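Local atomic coordinates of oxysterol-binding protein homolog 3 (Saccharomyces cerevisiae, PDB entry 4IC4), a protein that carries lipids in a hydrophobic pocket and transfers them between membranes without vesicles, in a process coupled to phosphoinositides. Residues P119-I131 and L316-Y330. Sequence-based numbering, arbitrary orientation.
Sequences PFNPLLAETFELI and LPPTDSRLRPDIRAY
Arg324 and Glu126 form a salt bridge across residues 119-131 and 316-330, part of a network with Asp326. Arg324 NH1 meets the syn lone pair of Glu126 OE2 at 2.9 Å, and it also donates to Asn121 O in a nearly straight bond (164°). With chi3 bent to 57°, the guanidinium turns its other edge to Asp326, where NE and NH2 each take one carboxylate oxygen; the two acids and Asn121 O line the guanidinium edge, while Leu123 CG and Phe120 CB lie over its opposite faces. Glu126, its chain extended, accepts from Leu123 N on OE2 and offers the anti lone pair of OE1 to Ser321 OG at 2.6 Å, which ties the type II turn 123-126 to the 3-10 segment.

Backbone pairing is brief, a single bridge between Thr127 and Asp320. Thr127 N donates to Thr319 O, while Ser321 N reaches Thr127 O; alongside, the hydroxyls Thr127 OG1 and Thr319 OG1 share a hydrogen bond of 2.7 Å. Asp320 carries the pairing onward with its side chain. OD1 accepts from Glu129 N at 3.0 Å, and OD2 closes an Asx turn with Arg322 N and also binds Arg322 NH1. Arg322 then grips Glu129 O end-on through NH1 and NH2, one guanidinium face lying against Phe128 CE1.

Apolar contact concentrates on Phe120. Ile327 CG1 sits over the centre of its ring, a CH-pi contact of 3.6 Å, and the ring edge points at the face of Tyr330 in an offset edge-to-face pair with planes 72° apart.

Within the OSBP-related domain, strand 127-132, which pairs antiparallel with 137-145 in the beta barrel, is bound to the loop and 3-10 segment before helix 325-331, and the helix itself packs on Phe120 of strand 118-120. Helix 335-354 borders the contact through Gln349, one of the residues that bind phosphatidylinositol 4-phosphate, whose OE1 accepts from Leu124 N, and helix 71-76 packs on Phe128.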
# COMPACT_ATOMS: atom_id res chain seq x y z
N PRO A 119 10.02 -1.45 -1.70
CA PRO A 119 9.65 -0.88 -3.00
C PRO A 119 10.54 0.30 -3.37
O PRO A 119 11.22 0.87 -2.51
CB PRO A 119 8.21 -0.43 -2.80
CG PRO A 119 7.71 -1.33 -1.70
CD PRO A 119 8.89 -1.39 -0.76
N PHE A 120 10.55 0.65 -4.65
CA PHE A 120 11.32 1.80 -5.12
C PHE A 120 10.66 3.06 -4.57
O PHE A 120 9.42 3.14 -4.49
CB PHE A 120 11.28 1.91 -6.64
CG PHE A 120 12.20 0.97 -7.35
CD1 PHE A 120 13.30 1.46 -8.05
CD2 PHE A 120 11.94 -0.39 -7.40
CE1 PHE A 120 14.13 0.62 -8.78
CE2 PHE A 120 12.76 -1.25 -8.12
CZ PHE A 120 13.86 -0.74 -8.82
N ASN A 121 11.46 4.05 -4.21
CA ASN A 121 10.92 5.32 -3.74
C ASN A 121 10.39 6.06 -4.97
O ASN A 121 11.12 6.26 -5.94
CB ASN A 121 12.01 6.18 -3.09
CG ASN A 121 12.53 5.58 -1.80
OD1 ASN A 121 11.76 5.30 -0.88
ND2 ASN A 121 13.84 5.39 -1.72
N PRO A 122 9.11 6.45 -4.95
CA PRO A 122 8.59 7.16 -6.12
C PRO A 122 9.25 8.52 -6.25
O PRO A 122 9.81 9.05 -5.28
CB PRO A 122 7.10 7.29 -5.82
CG PRO A 122 6.83 6.16 -4.87
CD PRO A 122 8.04 6.17 -3.98
N LEU A 123 9.19 9.09 -7.44
CA LEU A 123 9.74 10.42 -7.67
C LEU A 123 8.63 11.40 -7.33
O LEU A 123 7.45 11.06 -7.38
CB LEU A 123 10.13 10.59 -9.13
CG LEU A 123 11.16 9.60 -9.66
CD1 LEU A 123 11.32 9.78 -11.16
CD2 LEU A 123 12.49 9.80 -8.94
N LEU A 124 8.99 12.63 -6.97
CA LEU A 124 7.97 13.62 -6.71
C LEU A 124 7.17 13.76 -8.02
O LEU A 124 7.75 13.85 -9.10
CB LEU A 124 8.61 14.96 -6.34
CG LEU A 124 7.66 16.14 -6.15
CD1 LEU A 124 6.69 15.88 -5.00
CD2 LEU A 124 8.49 17.38 -5.85
N ALA A 125 5.85 13.75 -7.90
CA ALA A 125 4.94 13.88 -9.04
C ALA A 125 4.73 12.58 -9.81
O ALA A 125 4.02 12.55 -10.81
CB ALA A 125 5.42 14.99 -9.99
N GLU A 126 5.38 11.51 -9.36
CA GLU A 126 5.16 10.21 -9.98
C GLU A 126 3.72 9.84 -9.60
O GLU A 126 3.22 10.22 -8.54
CB GLU A 126 6.14 9.17 -9.41
CG GLU A 126 5.93 7.75 -9.94
CD GLU A 126 7.04 6.80 -9.51
OE1 GLU A 126 6.79 5.58 -9.41
OE2 GLU A 126 8.17 7.28 -9.28
N THR A 127 3.05 9.10 -10.48
CA THR A 127 1.67 8.70 -10.23
C THR A 127 1.50 7.21 -10.44
O THR A 127 2.38 6.54 -10.98
CB THR A 127 0.71 9.43 -11.19
OG1 THR A 127 1.11 9.18 -12.54
CG2 THR A 127 0.70 10.92 -10.92
N PHE A 128 0.37 6.69 -9.99
CA PHE A 128 0.05 5.30 -10.22
C PHE A 128 -1.45 5.15 -10.23
O PHE A 128 -2.12 5.45 -9.24
CB PHE A 128 0.64 4.36 -9.17
CG PHE A 128 0.24 2.92 -9.37
CD1 PHE A 128 0.63 2.23 -10.52
CD2 PHE A 128 -0.56 2.27 -8.44
CE1 PHE A 128 0.23 0.92 -10.74
CE2 PHE A 128 -0.97 0.95 -8.65
CZ PHE A 128 -0.57 0.27 -9.80
N GLU A 129 -1.98 4.74 -11.37
CA GLU A 129 -3.41 4.52 -11.48
C GLU A 129 -3.65 3.02 -11.44
O GLU A 129 -2.77 2.23 -11.79
CB GLU A 129 -3.96 5.06 -12.81
CG GLU A 129 -3.46 4.30 -14.04
CD GLU A 129 -4.34 4.51 -15.26
OE1 GLU A 129 -4.83 3.51 -15.82
OE2 GLU A 129 -4.55 5.67 -15.67
N LEU A 130 -4.83 2.63 -10.99
CA LEU A 130 -5.20 1.23 -10.94
C LEU A 130 -6.69 1.09 -11.14
O LEU A 130 -7.49 1.43 -10.26
CB LEU A 130 -4.78 0.60 -9.61
CG LEU A 130 -5.14 -0.89 -9.48
CD1 LEU A 130 -4.40 -1.70 -10.55
CD2 LEU A 130 -4.77 -1.39 -8.10
N ILE A 131 -7.07 0.60 -12.31
CA ILE A 131 -8.46 0.39 -12.65
C ILE A 131 -8.73 -1.11 -12.58
O ILE A 131 -8.11 -1.89 -13.30
CB ILE A 131 -8.78 0.87 -14.08
CG1 ILE A 131 -8.57 2.38 -14.18
CG2 ILE A 131 -10.21 0.50 -14.44
CD1 ILE A 131 -8.69 2.92 -15.59
N LEU A 316 -1.87 6.18 -20.33
CA LEU A 316 -1.16 6.69 -19.17
C LEU A 316 -0.43 8.01 -19.36
O LEU A 316 0.01 8.34 -20.46
CB LEU A 316 -0.13 5.67 -18.69
CG LEU A 316 -0.59 4.26 -18.31
CD1 LEU A 316 0.64 3.39 -18.07
CD2 LEU A 316 -1.48 4.32 -17.07
N PRO A 317 -0.32 8.80 -18.28
CA PRO A 317 0.40 10.07 -18.34
C PRO A 317 1.87 9.65 -18.30
O PRO A 317 2.17 8.50 -17.97
CB PRO A 317 -0.05 10.77 -17.06
CG PRO A 317 -0.21 9.63 -16.11
CD PRO A 317 -0.95 8.61 -16.96
N PRO A 318 2.80 10.55 -18.62
CA PRO A 318 4.22 10.21 -18.60
C PRO A 318 4.77 9.79 -17.24
O PRO A 318 5.86 9.22 -17.16
CB PRO A 318 4.89 11.50 -19.08
CG PRO A 318 3.84 12.13 -19.94
CD PRO A 318 2.58 11.90 -19.17
N THR A 319 3.99 10.04 -16.20
CA THR A 319 4.41 9.80 -14.82
C THR A 319 4.05 8.49 -14.12
O THR A 319 4.45 8.29 -12.97
CB THR A 319 3.87 10.94 -13.94
OG1 THR A 319 2.45 10.99 -14.07
CG2 THR A 319 4.45 12.30 -14.36
N ASP A 320 3.31 7.61 -14.77
CA ASP A 320 2.90 6.37 -14.10
C ASP A 320 4.07 5.46 -13.73
O ASP A 320 5.04 5.33 -14.49
CB ASP A 320 1.91 5.61 -14.97
CG ASP A 320 1.14 4.54 -14.20
OD1 ASP A 320 0.14 4.88 -13.54
OD2 ASP A 320 1.55 3.36 -14.26
N SER A 321 3.99 4.81 -12.57
CA SER A 321 5.05 3.91 -12.12
C SER A 321 5.33 2.80 -13.14
O SER A 321 6.46 2.30 -13.21
CB SER A 321 4.67 3.26 -10.78
OG SER A 321 4.58 4.23 -9.75
N ARG A 322 4.33 2.42 -13.92
CA ARG A 322 4.53 1.37 -14.92
C ARG A 322 5.49 1.81 -16.02
O ARG A 322 5.97 0.97 -16.79
CB ARG A 322 3.20 0.99 -15.58
CG ARG A 322 2.16 0.40 -14.64
CD ARG A 322 0.91 0.05 -15.43
NE ARG A 322 -0.17 -0.44 -14.58
CZ ARG A 322 -0.96 0.34 -13.84
NH1 ARG A 322 -0.79 1.66 -13.83
NH2 ARG A 322 -1.93 -0.20 -13.12
N LEU A 323 5.76 3.10 -16.10
CA LEU A 323 6.65 3.62 -17.14
C LEU A 323 8.08 3.85 -16.65
O LEU A 323 8.94 4.28 -17.42
CB LEU A 323 6.06 4.90 -17.73
CG LEU A 323 4.66 4.74 -18.33
CD1 LEU A 323 4.18 6.06 -18.92
CD2 LEU A 323 4.67 3.65 -19.40
N ARG A 324 8.34 3.57 -15.37
CA ARG A 324 9.68 3.75 -14.84
C ARG A 324 10.64 2.71 -15.41
O ARG A 324 10.40 1.51 -15.31
CB ARG A 324 9.69 3.70 -13.31
CG ARG A 324 9.27 5.02 -12.70
CD ARG A 324 9.49 5.09 -11.22
NE ARG A 324 10.87 4.85 -10.81
CZ ARG A 324 11.35 5.18 -9.61
NH1 ARG A 324 10.55 5.77 -8.74
NH2 ARG A 324 12.60 4.90 -9.28
N PRO A 325 11.74 3.17 -16.01
CA PRO A 325 12.72 2.27 -16.61
C PRO A 325 13.54 1.43 -15.64
O PRO A 325 13.91 0.29 -15.97
CB PRO A 325 13.60 3.21 -17.44
CG PRO A 325 13.56 4.47 -16.66
CD PRO A 325 12.10 4.58 -16.26
N ASP A 326 13.83 1.96 -14.46
CA ASP A 326 14.60 1.20 -13.50
C ASP A 326 13.77 0.05 -12.94
O ASP A 326 14.25 -1.08 -12.83
CB ASP A 326 15.15 2.11 -12.39
CG ASP A 326 14.08 2.99 -11.74
OD1 ASP A 326 12.95 3.11 -12.25
OD2 ASP A 326 14.41 3.58 -10.69
N ILE A 327 12.51 0.33 -12.61
CA ILE A 327 11.65 -0.71 -12.08
C ILE A 327 11.42 -1.79 -13.15
O ILE A 327 11.45 -2.98 -12.85
CB ILE A 327 10.27 -0.14 -11.64
CG1 ILE A 327 10.46 0.91 -10.54
CG2 ILE A 327 9.37 -1.29 -11.17
CD1 ILE A 327 9.16 1.44 -9.95
N ARG A 328 11.21 -1.36 -14.39
CA ARG A 328 10.97 -2.30 -15.48
C ARG A 328 12.19 -3.18 -15.77
O ARG A 328 12.06 -4.40 -15.90
CB ARG A 328 10.56 -1.56 -16.76
CG ARG A 328 10.17 -2.49 -17.91
CD ARG A 328 8.92 -3.28 -17.57
NE ARG A 328 7.79 -2.40 -17.31
CZ ARG A 328 6.64 -2.78 -16.77
NH1 ARG A 328 6.46 -4.04 -16.41
NH2 ARG A 328 5.67 -1.90 -16.58
N ALA A 329 13.36 -2.56 -15.87
CA ALA A 329 14.57 -3.32 -16.14
C ALA A 329 14.83 -4.32 -15.02
O ALA A 329 15.21 -5.46 -15.27
CB ALA A 329 15.75 -2.36 -16.28
N TYR A 330 14.61 -3.89 -13.78
CA TYR A 330 14.81 -4.74 -12.61
C TYR A 330 13.83 -5.91 -12.63
O TYR A 330 14.20 -7.05 -12.35
CB TYR A 330 14.61 -3.92 -11.33
CG TYR A 330 15.00 -4.64 -10.06
CD1 TYR A 330 16.32 -5.03 -9.84
CD2 TYR A 330 14.06 -4.88 -9.05
CE1 TYR A 330 16.70 -5.65 -8.65
CE2 TYR A 330 14.43 -5.50 -7.86
CZ TYR A 330 15.75 -5.88 -7.66
OH TYR A 330 16.12 -6.46 -6.47
O HOH W 1 13.68 5.56 -6.65
O HOH W 2 -0.65 7.47 -13.63